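Side-chain contacts in ABC transporter binding protein AcbH (Actinoplanes, PDB 3OO8), which serves as the extracellular solute receptor of a bacterial ABC transporter and binds beta-D-galactopyranose as its exclusive substrate: residues 76-81 / 95-100; 202-207 / 293-298; 209-214 / 373-378; 267-272 / 335-340. The protein carries 2 engineered substitutions. One frame throughout, in Å; residues are numbered along the deposited sequence.

Contact 1: 76-81 / 95-100; sequences NYLQGT and QFFAAQ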
loop_
_atom_site.group_PDB
_atom_site.type_symbol
_atom_site.label_atom_id
_atom_site.label_comp_id
_atom_site.label_asym_id
_atom_site.label_seq_id
_atom_site.Cartn_x
_atom_site.Cartn_y
_atom_site.Cartn_z
ATOM N N ASN A 76 -3.279 7.399 -22.094
ATOM C CA ASN A 76 -2.915 8.035 -23.372
ATOM C C ASN A 76 -1.479 7.676 -23.746
ATOM O O ASN A 76 -1.163 7.395 -24.910
ATOM C CB ASN A 76 -3.022 9.560 -23.262
ATOM C CG ASN A 76 -2.691 10.275 -24.574
ATOM O OD1 ASN A 76 -3.245 9.959 -25.628
ATOM N ND2 ASN A 76 -1.796 11.245 -24.508
ATOM N N TYR A 77 -0.618 7.677 -22.730
ATOM C CA TYR A 77 0.787 7.310 -22.892
ATOM C C TYR A 77 0.976 5.905 -23.450
ATOM O O TYR A 77 1.737 5.707 -24.403
ATOM C CB TYR A 77 1.511 7.492 -21.559
ATOM C CG TYR A 77 2.905 6.882 -21.479
ATOM C CD1 TYR A 77 4.024 7.568 -21.948
ATOM C CD2 TYR A 77 3.096 5.643 -20.866
ATOM C CE1 TYR A 77 5.311 6.999 -21.859
ATOM C CE2 TYR A 77 4.368 5.095 -20.751
ATOM C CZ TYR A 77 5.467 5.772 -21.246
ATOM O OH TYR A 77 6.736 5.209 -21.110
ATOM N N LEU A 78 0.280 4.925 -22.873
ATOM C CA LEU A 78 0.382 3.552 -23.328
ATOM C C LEU A 78 -0.182 3.385 -24.738
ATOM O O LEU A 78 0.256 2.523 -25.505
ATOM C CB LEU A 78 -0.378 2.633 -22.360
ATOM C CG LEU A 78 0.283 2.543 -20.978
ATOM C CD1 LEU A 78 -0.624 1.836 -19.986
ATOM C CD2 LEU A 78 1.633 1.827 -21.091
ATOM N N GLN A 79 -1.153 4.216 -25.092
ATOM C CA GLN A 79 -1.785 4.063 -26.409
ATOM C C GLN A 79 -1.054 4.781 -27.532
ATOM O O GLN A 79 -1.325 4.529 -28.705
ATOM C CB GLN A 79 -3.245 4.495 -26.340
ATOM C CG GLN A 79 -4.017 3.639 -25.357
ATOM C CD GLN A 79 -5.485 3.951 -25.317
ATOM O OE1 GLN A 79 -6.216 3.648 -26.257
ATOM N NE2 GLN A 79 -5.938 4.523 -24.206
ATOM N N GLY A 80 -0.121 5.660 -27.173
ATOM C CA GLY A 80 0.646 6.419 -28.145
ATOM C C GLY A 80 1.921 5.737 -28.589
ATOM O O GLY A 80 1.898 4.733 -29.310
ATOM N N THR A 81 3.043 6.293 -28.164
ATOM C CA THR A 81 4.348 5.745 -28.514
ATOM C C THR A 81 5.165 5.686 -27.211
ATOM O O THR A 81 6.111 6.451 -27.017
ATOM C CB THR A 81 5.041 6.618 -29.579
ATOM O OG1 THR A 81 5.188 7.948 -29.083
ATOM C CG2 THR A 81 4.194 6.685 -30.865
ATOM N N GLN A 95 -4.288 -4.025 -13.791
ATOM C CA GLN A 95 -5.142 -5.065 -14.366
ATOM C C GLN A 95 -6.021 -4.547 -15.505
ATOM O O GLN A 95 -6.290 -5.288 -16.453
ATOM C CB GLN A 95 -5.954 -5.783 -13.282
ATOM C CG GLN A 95 -5.042 -6.529 -12.288
ATOM C CD GLN A 95 -5.758 -7.511 -11.428
ATOM O OE1 GLN A 95 -6.848 -7.232 -10.936
ATOM N NE2 GLN A 95 -5.168 -8.697 -11.256
ATOM N N PHE A 96 -6.442 -3.291 -15.411
ATOM C CA PHE A 96 -7.266 -2.662 -16.449
ATOM C C PHE A 96 -6.453 -2.558 -17.743
ATOM O O PHE A 96 -6.926 -2.966 -18.808
ATOM C CB PHE A 96 -7.717 -1.265 -16.011
ATOM C CG PHE A 96 -8.615 -0.573 -17.001
ATOM C CD1 PHE A 96 -9.982 -0.823 -16.998
ATOM C CD2 PHE A 96 -8.099 0.315 -17.921
ATOM C CE1 PHE A 96 -10.820 -0.202 -17.909
ATOM C CE2 PHE A 96 -8.937 0.963 -18.834
ATOM C CZ PHE A 96 -10.296 0.692 -18.827
ATOM N N PHE A 97 -5.229 -2.046 -17.650
ATOM C CA PHE A 97 -4.415 -1.908 -18.842
ATOM C C PHE A 97 -4.069 -3.243 -19.448
ATOM O O PHE A 97 -4.106 -3.359 -20.675
ATOM C CB PHE A 97 -3.180 -1.045 -18.608
ATOM C CG PHE A 97 -3.488 0.306 -18.028
ATOM C CD1 PHE A 97 -4.520 1.071 -18.539
ATOM C CD2 PHE A 97 -2.720 0.826 -16.993
ATOM C CE1 PHE A 97 -4.806 2.324 -18.012
ATOM C CE2 PHE A 97 -2.999 2.086 -16.466
ATOM C CZ PHE A 97 -4.042 2.826 -16.978
ATOM N N ALA A 98 -3.753 -4.237 -18.613
ATOM C CA ALA A 98 -3.450 -5.598 -19.088
ATOM C C ALA A 98 -4.677 -6.198 -19.777
ATOM O O ALA A 98 -4.553 -6.849 -20.810
ATOM C CB ALA A 98 -2.985 -6.526 -17.936
ATOM N N ALA A 99 -5.852 -5.960 -19.203
ATOM C CA ALA A 99 -7.111 -6.477 -19.771
ATOM C C ALA A 99 -7.393 -5.854 -21.136
ATOM O O ALA A 99 -7.997 -6.485 -22.011
ATOM C CB ALA A 99 -8.255 -6.179 -18.825
ATOM N N GLN A 100 -6.964 -4.612 -21.302
ATOM C CA GLN A 100 -7.192 -3.825 -22.502
ATOM C C GLN A 100 -6.240 -4.121 -23.651
ATOM O O GLN A 100 -6.400 -3.560 -24.734
ATOM C CB GLN A 100 -7.039 -2.371 -22.123
ATOM C CG GLN A 100 -7.436 -1.372 -23.149
ATOM C CD GLN A 100 -7.670 -0.021 -22.502
ATOM O OE1 GLN A 100 -7.397 0.157 -21.313
ATOM N NE2 GLN A 100 -8.182 0.931 -23.272
#
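Leu78 lays its CD1 methyl over one face of the Phe97 ring. The methyl sits 4.0 Å from the ring centroid and 22° off the ring normal, a CH-pi contact shifted toward the CG-CD2 side of the ring; the shortest approach, Leu78 CD1 to Phe97 CD2, is 3.8 Å. Both residues turn CG away from their own carbonyl carbon and beside the backbone N (chi1 -68° for Leu78, -54° for Phe97), and the two side chains, each leaving its helix toward the other, meet at about a right angle. Of the two leucine methyls CD1 does the touching. The backbones stay well separated, with 8.5 Å between Leu78 CA and Phe97 CA, so side chains, chiefly this pair, span the gap. Nearer the solvent, the ends of Gln79 and Gln100 come near each other, Gln79 NE2 lying 4.3 Å from Gln100 NE2, with no hydrogen bond between them; the Gln79 nitrogen is engaged by the carbonyl of Ser75 in its own helix. The Phe97 ring also rests on Ile74 and Ser75 of helix 67-79, while Leu78 reaches Pro306. An apolar pair flanked by two exposed glutamines joins the C-terminal part of helix 67-79 to helix 92-99, two successive helices linked through strand 85-89 in the class 2 solute-binding protein fold; they also carry the galactose-binding residues Gln71 and Arg93.

Contact 2: 202-207 / 293-298; sequences NGYDYH and TDYMDA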
loop_
_atom_site.group_PDB
_atom_site.type_symbol
_atom_site.label_atom_id
_atom_site.label_comp_id
_atom_site.label_asym_id
_atom_site.label_seq_id
_atom_site.Cartn_x
_atom_site.Cartn_y
_atom_site.Cartn_z
ATOM N N ASN A 202 -14.064 -9.781 6.345
ATOM C CA ASN A 202 -14.524 -10.417 5.105
ATOM C C ASN A 202 -13.458 -11.100 4.253
ATOM O O ASN A 202 -13.777 -11.966 3.422
ATOM C CB ASN A 202 -15.319 -9.413 4.261
ATOM C CG ASN A 202 -16.526 -8.859 5.007
ATOM O OD1 ASN A 202 -16.682 -7.632 5.154
ATOM N ND2 ASN A 202 -17.340 -9.753 5.547
ATOM N N GLY A 203 -12.196 -10.703 4.427
ATOM C CA GLY A 203 -11.106 -11.346 3.739
ATOM C C GLY A 203 -10.710 -10.640 2.452
ATOM O O GLY A 203 -11.378 -9.707 1.998
ATOM N N TYR A 204 -9.603 -11.104 1.867
ATOM C CA TYR A 204 -8.977 -10.436 0.716
ATOM C C TYR A 204 -9.817 -10.567 -0.552
ATOM O O TYR A 204 -10.035 -9.591 -1.281
ATOM C CB TYR A 204 -7.595 -11.045 0.450
ATOM C CG TYR A 204 -6.870 -10.439 -0.731
ATOM C CD1 TYR A 204 -6.112 -9.289 -0.597
ATOM C CD2 TYR A 204 -6.892 -11.064 -1.967
ATOM C CE1 TYR A 204 -5.441 -8.739 -1.683
ATOM C CE2 TYR A 204 -6.219 -10.511 -3.055
ATOM C CZ TYR A 204 -5.492 -9.368 -2.898
ATOM O OH TYR A 204 -4.837 -8.839 -3.990
ATOM N N ASP A 205 -10.256 -11.791 -0.842
ATOM C CA ASP A 205 -11.028 -11.999 -2.056
ATOM C C ASP A 205 -12.278 -11.128 -2.114
ATOM O O ASP A 205 -12.575 -10.483 -3.134
ATOM C CB ASP A 205 -11.406 -13.470 -2.198
ATOM C CG ASP A 205 -10.212 -14.349 -2.545
ATOM O OD1 ASP A 205 -9.185 -13.824 -3.041
ATOM O OD2 ASP A 205 -10.315 -15.574 -2.316
ATOM N N TYR A 206 -12.992 -11.060 -0.993
ATOM C CA TYR A 206 -14.142 -10.152 -0.887
ATOM C C TYR A 206 -13.767 -8.672 -1.017
ATOM O O TYR A 206 -14.460 -7.912 -1.688
ATOM C CB TYR A 206 -14.821 -10.345 0.487
ATOM C CG TYR A 206 -16.044 -9.480 0.712
ATOM C CD1 TYR A 206 -17.319 -9.950 0.417
ATOM C CD2 TYR A 206 -15.945 -8.212 1.296
ATOM C CE1 TYR A 206 -18.447 -9.153 0.637
ATOM C CE2 TYR A 206 -17.053 -7.404 1.480
ATOM C CZ TYR A 206 -18.311 -7.894 1.204
ATOM O OH TYR A 206 -19.417 -7.129 1.424
ATOM N N HIS A 207 -12.701 -8.237 -0.330
ATOM C CA HIS A 207 -12.276 -6.861 -0.472
ATOM C C HIS A 207 -12.002 -6.494 -1.929
ATOM O O HIS A 207 -12.510 -5.469 -2.389
ATOM C CB HIS A 207 -11.060 -6.575 0.426
ATOM C CG HIS A 207 -10.562 -5.161 0.357
ATOM N ND1 HIS A 207 -11.271 -4.074 0.837
ATOM C CD2 HIS A 207 -9.381 -4.669 -0.099
ATOM C CE1 HIS A 207 -10.557 -2.975 0.656
ATOM N NE2 HIS A 207 -9.408 -3.310 0.088
ATOM N N THR A 293 -4.387 -12.619 10.535
ATOM C CA THR A 293 -3.763 -11.363 10.143
ATOM C C THR A 293 -3.129 -11.586 8.782
ATOM O O THR A 293 -2.044 -11.077 8.490
ATOM C CB THR A 293 -2.699 -10.885 11.172
ATOM O OG1 THR A 293 -1.657 -11.848 11.326
ATOM C CG2 THR A 293 -3.346 -10.613 12.530
ATOM N N ASP A 294 -3.826 -12.338 7.928
ATOM C CA ASP A 294 -3.193 -12.786 6.687
ATOM C C ASP A 294 -2.974 -11.731 5.624
ATOM O O ASP A 294 -2.235 -11.957 4.661
ATOM C CB ASP A 294 -4.040 -13.863 6.035
ATOM C CG ASP A 294 -3.941 -15.186 6.737
ATOM O OD1 ASP A 294 -2.913 -15.440 7.410
ATOM O OD2 ASP A 294 -4.879 -15.991 6.551
ATOM N N TYR A 295 -3.633 -10.589 5.781
ATOM C CA TYR A 295 -3.685 -9.588 4.717
ATOM C C TYR A 295 -3.307 -8.219 5.238
ATOM O O TYR A 295 -3.518 -7.909 6.421
ATOM C CB TYR A 295 -5.095 -9.558 4.113
ATOM C CG TYR A 295 -5.549 -10.908 3.653
ATOM C CD1 TYR A 295 -4.813 -11.601 2.696
ATOM C CD2 TYR A 295 -6.725 -11.485 4.161
ATOM C CE1 TYR A 295 -5.207 -12.861 2.279
ATOM C CE2 TYR A 295 -7.131 -12.730 3.751
ATOM C CZ TYR A 295 -6.384 -13.403 2.808
ATOM O OH TYR A 295 -6.785 -14.647 2.385
ATOM N N MET A 296 -2.758 -7.382 4.369
ATOM C CA MET A 296 -2.342 -6.029 4.765
ATOM C C MET A 296 -2.366 -5.156 3.514
ATOM O O MET A 296 -2.074 -5.658 2.426
ATOM C CB MET A 296 -0.866 -6.059 5.235
ATOM C CG MET A 296 -0.420 -4.755 5.934
ATOM S SD MET A 296 1.399 -4.719 6.042
ATOM C CE MET A 296 1.713 -5.951 7.300
ATOM N N ASP A 297 -2.678 -3.875 3.654
ATOM C CA ASP A 297 -2.397 -2.905 2.591
ATOM C C ASP A 297 -0.876 -2.665 2.619
ATOM O O ASP A 297 -0.337 -2.174 3.622
ATOM C CB ASP A 297 -3.052 -1.531 2.930
ATOM C CG ASP A 297 -4.494 -1.367 2.405
ATOM O OD1 ASP A 297 -4.940 -2.038 1.435
ATOM O OD2 ASP A 297 -5.198 -0.511 2.978
ATOM N N ALA A 298 -0.189 -3.005 1.533
ATOM C CA ALA A 298 1.253 -2.727 1.424
ATOM C C ALA A 298 1.494 -2.245 -0.003
ATOM O O ALA A 298 1.834 -3.029 -0.898
ATOM C CB ALA A 298 2.081 -3.976 1.772
HETATM O O HOH W 1 -9.813 -14.567 1.107
HETATM O O HOH W 2 -7.162 -1.731 -0.492
#
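Tyr204 and Tyr295 bury most of the surface here, and they meet through a methylene rather than ring on ring. Tyr204 CB stands 3.4 Å from the centroid of the Tyr295 ring, only 8° off its normal, a CH-pi contact close to the middle of the face. Carbons all round the ring lie at similar distances, Tyr204 CB to Tyr295 CE1 being 3.5 Å. Asp294 CB lies over the opposite face, so the ring is held between a neighbour in its own segment and the start of the helix. The Tyr204 ring itself leads on past the contact, because CG is anti to the backbone N (chi1 179°); the two rings are only obliquely related, with planes at 34°. Gly203, at the N-cap position of helix 204-212, adds a smaller touch: its CA is 4.2 Å from Tyr295 CE2. The contact thus joins the first turn of that helix to strand 295-297, which pairs in parallel with strand 366-368; Tyr204 also touches Ser366 and Ser368 of the latter strand. Beyond the aromatic pair, water 2 links His207 to Asp297, lying 2.8 Å from His207 NE2 and donating to Asp297 OD1 at 3.0 Å. Asp297 OD1 is also hydrogen-bonded to Ser368 OG, and His207 ND1 is hydrogen-bonded to Asn198.

Contact 3: 209-214 / 373-378; sequences KLMKHE and RDTVPD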
loop_
_atom_site.group_PDB
_atom_site.type_symbol
_atom_site.label_atom_id
_atom_site.label_comp_id
_atom_site.label_asym_id
_atom_site.label_seq_id
_atom_site.Cartn_x
_atom_site.Cartn_y
_atom_site.Cartn_z
ATOM N N LYS A 209 -13.200 -7.988 -4.651
ATOM C CA LYS A 209 -14.491 -8.012 -5.358
ATOM C C LYS A 209 -15.230 -6.712 -5.138
ATOM O O LYS A 209 -15.778 -6.129 -6.090
ATOM C CB LYS A 209 -15.349 -9.186 -4.905
ATOM C CG LYS A 209 -14.961 -10.544 -5.499
ATOM C CD LYS A 209 -15.876 -11.604 -4.903
ATOM C CE LYS A 209 -15.664 -12.949 -5.555
ATOM N NZ LYS A 209 -16.533 -13.948 -4.869
ATOM N N LEU A 210 -15.214 -6.229 -3.889
ATOM C CA LEU A 210 -15.871 -4.972 -3.578
ATOM C C LEU A 210 -15.202 -3.822 -4.339
ATOM O O LEU A 210 -15.871 -2.967 -4.920
ATOM C CB LEU A 210 -15.854 -4.688 -2.065
ATOM C CG LEU A 210 -16.582 -3.414 -1.608
ATOM C CD1 LEU A 210 -18.085 -3.469 -1.891
ATOM C CD2 LEU A 210 -16.334 -3.107 -0.129
ATOM N N MET A 211 -13.863 -3.823 -4.349
ATOM C CA MET A 211 -13.118 -2.819 -5.102
ATOM C C MET A 211 -13.458 -2.817 -6.568
ATOM O O MET A 211 -13.489 -1.745 -7.159
ATOM C CB MET A 211 -11.612 -3.016 -4.934
ATOM C CG MET A 211 -11.168 -2.695 -3.503
ATOM S SD MET A 211 -11.488 -1.129 -2.688
ATOM C CE MET A 211 -13.032 -1.408 -1.836
ATOM N N LYS A 212 -13.650 -4.000 -7.139
ATOM C CA LYS A 212 -13.971 -4.135 -8.572
ATOM C C LYS A 212 -15.480 -3.983 -8.858
ATOM O O LYS A 212 -15.903 -3.975 -10.021
ATOM C CB LYS A 212 -13.421 -5.435 -9.101
ATOM C CG LYS A 212 -11.864 -5.481 -9.134
ATOM C CD LYS A 212 -11.367 -6.806 -9.631
ATOM C CE LYS A 212 -9.851 -6.832 -9.735
ATOM N NZ LYS A 212 -9.279 -5.747 -10.619
ATOM N N HIS A 213 -16.254 -3.750 -7.799
ATOM C CA HIS A 213 -17.728 -3.714 -7.857
ATOM C C HIS A 213 -18.368 -5.034 -8.345
ATOM O O HIS A 213 -19.435 -5.032 -8.985
ATOM C CB HIS A 213 -18.231 -2.515 -8.660
ATOM C CG HIS A 213 -19.677 -2.200 -8.441
ATOM N ND1 HIS A 213 -20.222 -2.004 -7.189
ATOM C CD2 HIS A 213 -20.688 -2.036 -9.325
ATOM C CE1 HIS A 213 -21.513 -1.749 -7.308
ATOM N NE2 HIS A 213 -21.821 -1.763 -8.593
ATOM N N GLU A 214 -17.732 -6.150 -8.011
ATOM C CA GLU A 214 -18.278 -7.490 -8.189
ATOM C C GLU A 214 -19.243 -7.849 -7.059
ATOM O O GLU A 214 -20.044 -8.778 -7.168
ATOM C CB GLU A 214 -17.148 -8.514 -8.339
ATOM C CG GLU A 214 -16.434 -8.247 -9.640
ATOM C CD GLU A 214 -15.078 -8.886 -9.746
ATOM O OE1 GLU A 214 -14.654 -9.584 -8.799
ATOM O OE2 GLU A 214 -14.423 -8.645 -10.787
ATOM N N ARG A 373 -5.539 2.573 -4.914
ATOM C CA ARG A 373 -4.938 1.812 -6.006
ATOM C C ARG A 373 -5.719 0.555 -6.306
ATOM O O ARG A 373 -5.619 0.023 -7.419
ATOM C CB ARG A 373 -3.484 1.448 -5.654
ATOM C CG ARG A 373 -2.578 2.653 -5.573
ATOM C CD ARG A 373 -1.157 2.203 -5.252
ATOM N NE ARG A 373 -0.201 3.307 -5.377
ATOM C CZ ARG A 373 1.124 3.135 -5.375
ATOM N NH1 ARG A 373 1.615 1.920 -5.269
ATOM N NH2 ARG A 373 1.952 4.169 -5.515
ATOM N N ASP A 374 -6.525 0.070 -5.359
ATOM C CA ASP A 374 -7.268 -1.171 -5.632
ATOM C C ASP A 374 -8.602 -0.964 -6.354
ATOM O O ASP A 374 -9.165 -1.915 -6.910
ATOM C CB ASP A 374 -7.499 -1.991 -4.348
ATOM C CG ASP A 374 -6.272 -2.800 -3.944
ATOM O OD1 ASP A 374 -5.655 -3.404 -4.860
ATOM O OD2 ASP A 374 -6.017 -2.878 -2.728
ATOM N N THR A 375 -9.126 0.251 -6.295
ATOM C CA THR A 375 -10.352 0.582 -7.028
ATOM C C THR A 375 -10.020 1.718 -7.984
ATOM O O THR A 375 -8.867 2.179 -8.058
ATOM C CB THR A 375 -11.539 0.945 -6.080
ATOM O OG1 THR A 375 -12.760 0.972 -6.841
ATOM C CG2 THR A 375 -11.333 2.291 -5.385
ATOM N N VAL A 376 -11.001 2.165 -8.762
ATOM C CA VAL A 376 -10.716 3.323 -9.599
ATOM C C VAL A 376 -10.719 4.624 -8.815
ATOM O O VAL A 376 -11.399 4.759 -7.793
ATOM C CB VAL A 376 -11.631 3.432 -10.828
ATOM C CG1 VAL A 376 -11.757 2.083 -11.528
ATOM C CG2 VAL A 376 -12.981 3.941 -10.424
ATOM N N PRO A 377 -9.944 5.610 -9.277
ATOM C CA PRO A 377 -9.848 6.843 -8.519
ATOM C C PRO A 377 -11.172 7.501 -8.142
ATOM O O PRO A 377 -11.318 7.986 -7.016
ATOM C CB PRO A 377 -9.009 7.734 -9.432
ATOM C CG PRO A 377 -8.079 6.739 -10.091
ATOM C CD PRO A 377 -8.929 5.536 -10.354
ATOM N N ASP A 378 -12.102 7.578 -9.089
ATOM C CA ASP A 378 -13.413 8.168 -8.854
ATOM C C ASP A 378 -14.122 7.450 -7.686
ATOM O O ASP A 378 -14.824 8.102 -6.894
ATOM C CB ASP A 378 -14.291 8.060 -10.110
ATOM C CG ASP A 378 -14.018 9.159 -11.144
ATOM O OD1 ASP A 378 -13.225 10.086 -10.899
ATOM O OD2 ASP A 378 -14.618 9.045 -12.230
HETATM O O HOH W 3 -8.527 -4.182 -8.411
#
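A Schellman motif closes helix 204-212, with His213 at positive phi, and the last turn of that helix packs on the end of helix 371-374, which carries Arg373 of the galactose site, and on the link to helix 377-392. The hydroxyl of Thr375 donates to the backbone carbonyl of Met211, with 2.8 Å between Thr375 OG1 and Met211 O. It arrives in the carbonyl plane on a lone pair, at a C=O...donor angle of 141°. Placing OG1 anti to the backbone N (chi1 -168°) aims the hydroxyl at the helix. The Met211 chain crosses this turn, at about a right angle to Thr375: its CB is 3.3 Å from Asp374 O, its CG 3.8 Å from Asp374 CB, and the bent chain brings SD to 4.0 Å from Thr375 CB. Water 3 adds a second polar link, accepting from Lys212 NZ at 2.8 Å and donating to Asp374 O, also at 2.8 Å. Asp374 OD2 is hydrogen-bonded to the backbone N of Gln369, just ahead of helix 371-374. Directional bonds to the carbonyls of Met211 and Asp374 thus tie the end of helix 371-374 and the start of the linker to the last turn of helix 204-212, beside the methionine chain.

Contact 4: 267-272 / 335-340; sequences VAANYS and DHWDVG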
loop_
_atom_site.group_PDB
_atom_site.type_symbol
_atom_site.label_atom_id
_atom_site.label_comp_id
_atom_site.label_asym_id
_atom_site.label_seq_id
_atom_site.Cartn_x
_atom_site.Cartn_y
_atom_site.Cartn_z
ATOM N N VAL A 267 3.836 7.758 9.400
ATOM C CA VAL A 267 4.054 7.880 10.841
ATOM C C VAL A 267 5.543 7.861 11.200
ATOM O O VAL A 267 6.015 8.743 11.926
ATOM C CB VAL A 267 3.282 6.788 11.674
ATOM C CG1 VAL A 267 3.584 6.950 13.190
ATOM C CG2 VAL A 267 1.769 6.881 11.405
ATOM N N ALA A 268 6.283 6.850 10.750
ATOM C CA ALA A 268 7.692 6.731 11.138
ATOM C C ALA A 268 8.507 7.885 10.545
ATOM O O ALA A 268 9.416 8.419 11.205
ATOM C CB ALA A 268 8.270 5.388 10.708
ATOM N N ALA A 269 8.178 8.273 9.313
ATOM C CA ALA A 269 8.873 9.371 8.646
ATOM C C ALA A 269 8.692 10.662 9.430
ATOM O O ALA A 269 9.574 11.528 9.408
ATOM C CB ALA A 269 8.382 9.544 7.213
ATOM N N ASN A 270 7.561 10.790 10.112
ATOM C CA ASN A 270 7.236 12.041 10.826
ATOM C C ASN A 270 7.990 12.189 12.132
ATOM O O ASN A 270 8.126 13.311 12.647
ATOM C CB ASN A 270 5.738 12.141 11.111
ATOM C CG ASN A 270 5.271 13.582 11.309
ATOM O OD1 ASN A 270 4.879 13.979 12.413
ATOM N ND2 ASN A 270 5.342 14.370 10.249
ATOM N N TYR A 271 8.440 11.062 12.687
ATOM C CA TYR A 271 9.142 11.079 13.978
ATOM C C TYR A 271 10.483 11.803 13.843
ATOM O O TYR A 271 11.146 11.752 12.803
ATOM C CB TYR A 271 9.395 9.659 14.502
ATOM C CG TYR A 271 8.390 9.161 15.514
ATOM C CD1 TYR A 271 7.018 9.292 15.299
ATOM C CD2 TYR A 271 8.813 8.566 16.690
ATOM C CE1 TYR A 271 6.096 8.862 16.243
ATOM C CE2 TYR A 271 7.905 8.112 17.631
ATOM C CZ TYR A 271 6.555 8.242 17.400
ATOM O OH TYR A 271 5.651 7.798 18.325
ATOM N N SER A 272 10.878 12.480 14.918
ATOM C CA SER A 272 12.222 13.045 14.976
ATOM C C SER A 272 13.251 11.901 15.063
ATOM O O SER A 272 12.940 10.813 15.542
ATOM C CB SER A 272 12.326 13.922 16.221
ATOM O OG SER A 272 12.512 13.126 17.383
ATOM N N ASP A 335 16.478 5.130 0.722
ATOM C CA ASP A 335 15.046 5.117 1.024
ATOM C C ASP A 335 14.904 4.539 2.434
ATOM O O ASP A 335 15.295 3.405 2.672
ATOM C CB ASP A 335 14.334 4.206 0.015
ATOM C CG ASP A 335 12.791 4.221 0.154
ATOM O OD1 ASP A 335 12.263 4.239 1.288
ATOM O OD2 ASP A 335 12.104 4.157 -0.895
ATOM N N HIS A 336 14.350 5.308 3.362
ATOM C CA HIS A 336 14.292 4.857 4.735
ATOM C C HIS A 336 13.068 4.066 5.165
ATOM O O HIS A 336 13.038 3.586 6.295
ATOM C CB HIS A 336 14.473 6.054 5.676
ATOM C CG HIS A 336 15.760 6.789 5.463
ATOM N ND1 HIS A 336 16.990 6.181 5.588
ATOM C CD2 HIS A 336 16.008 8.079 5.129
ATOM C CE1 HIS A 336 17.941 7.065 5.338
ATOM N NE2 HIS A 336 17.372 8.224 5.060
ATOM N N TRP A 337 12.065 3.916 4.293
ATOM C CA TRP A 337 10.810 3.265 4.712
ATOM C C TRP A 337 10.382 2.099 3.829
ATOM O O TRP A 337 9.879 1.110 4.333
ATOM C CB TRP A 337 9.663 4.269 4.880
ATOM C CG TRP A 337 10.153 5.450 5.657
ATOM C CD1 TRP A 337 10.338 6.703 5.169
ATOM C CD2 TRP A 337 10.652 5.460 7.009
ATOM N NE1 TRP A 337 10.887 7.516 6.143
ATOM C CE2 TRP A 337 11.089 6.774 7.278
ATOM C CE3 TRP A 337 10.753 4.499 8.014
ATOM C CZ2 TRP A 337 11.613 7.144 8.513
ATOM C CZ3 TRP A 337 11.288 4.875 9.251
ATOM C CH2 TRP A 337 11.703 6.176 9.481
ATOM N N ASP A 338 10.531 2.241 2.525
ATOM C CA ASP A 338 10.173 1.143 1.628
ATOM C C ASP A 338 11.108 -0.059 1.795
ATOM O O ASP A 338 12.290 0.081 2.136
ATOM C CB ASP A 338 10.257 1.618 0.184
ATOM C CG ASP A 338 9.256 2.717 -0.129
ATOM O OD1 ASP A 338 8.061 2.506 0.124
ATOM O OD2 ASP A 338 9.652 3.779 -0.646
ATOM N N VAL A 339 10.574 -1.244 1.536
ATOM C CA VAL A 339 11.366 -2.473 1.623
ATOM C C VAL A 339 11.140 -3.376 0.414
ATOM O O VAL A 339 10.028 -3.484 -0.145
ATOM C CB VAL A 339 11.093 -3.274 2.943
ATOM C CG1 VAL A 339 11.498 -2.417 4.176
ATOM C CG2 VAL A 339 9.590 -3.613 3.058
ATOM N N GLY A 340 12.232 -4.004 0.006
ATOM C CA GLY A 340 12.197 -4.962 -1.105
ATOM C C GLY A 340 11.299 -6.174 -0.850
ATOM O O GLY A 340 11.143 -6.617 0.292
#
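Asp335 OD1 is gripped by two backbone N-H groups of its own segment, an Asx turn to Trp337 and an Asx motif reaching on to Asp338. Trp337 N lies 3.0 Å from Asp335 OD1 and points nearly along the C-O axis; Asp338 N, at 2.9 Å from the same oxygen, comes from above the carboxylate plane, 42° out of it. The turn leads into strand 339-340 and holds the backbone from which Trp337 reaches helix 264-270. That helix carries Gln266 of the galactose site in its first turn, just before the contact, and its two alanines share one face of the indole. Ala268 CB sits over the six-membered ring, 3.8 Å from its centroid, and the backbone between the alanines runs on across the same face. His336 CB occupies the opposite face, while Ile353 of helix 352-363 also touches the tryptophan. At the pyrrole end, Ala269 CB approaches Trp337 NE1 to 3.4 Å.

In the fold
Contact 3 is the one whose touching residues are all buried; contacts 1, 2 and 4 are partly buried, and contact 1 lies farthest from the centre of the chain, about 22 Å. Contacts 2 and 3 use the two ends of helix 204-212, the start against a strand and the finish against an interhelical link. Contacts 1 and 3 meet through a probable hydrogen bond from Lys212 to Gln95. Contact 4 lies across the chain's centre from the other three. Their chemistry differs: contacts 1, 2 and 4 each place an aliphatic carbon over an aromatic face, whereas contact 3 has the sole direct hydrogen bond between segments, and water bridges serve contacts 2 and 3.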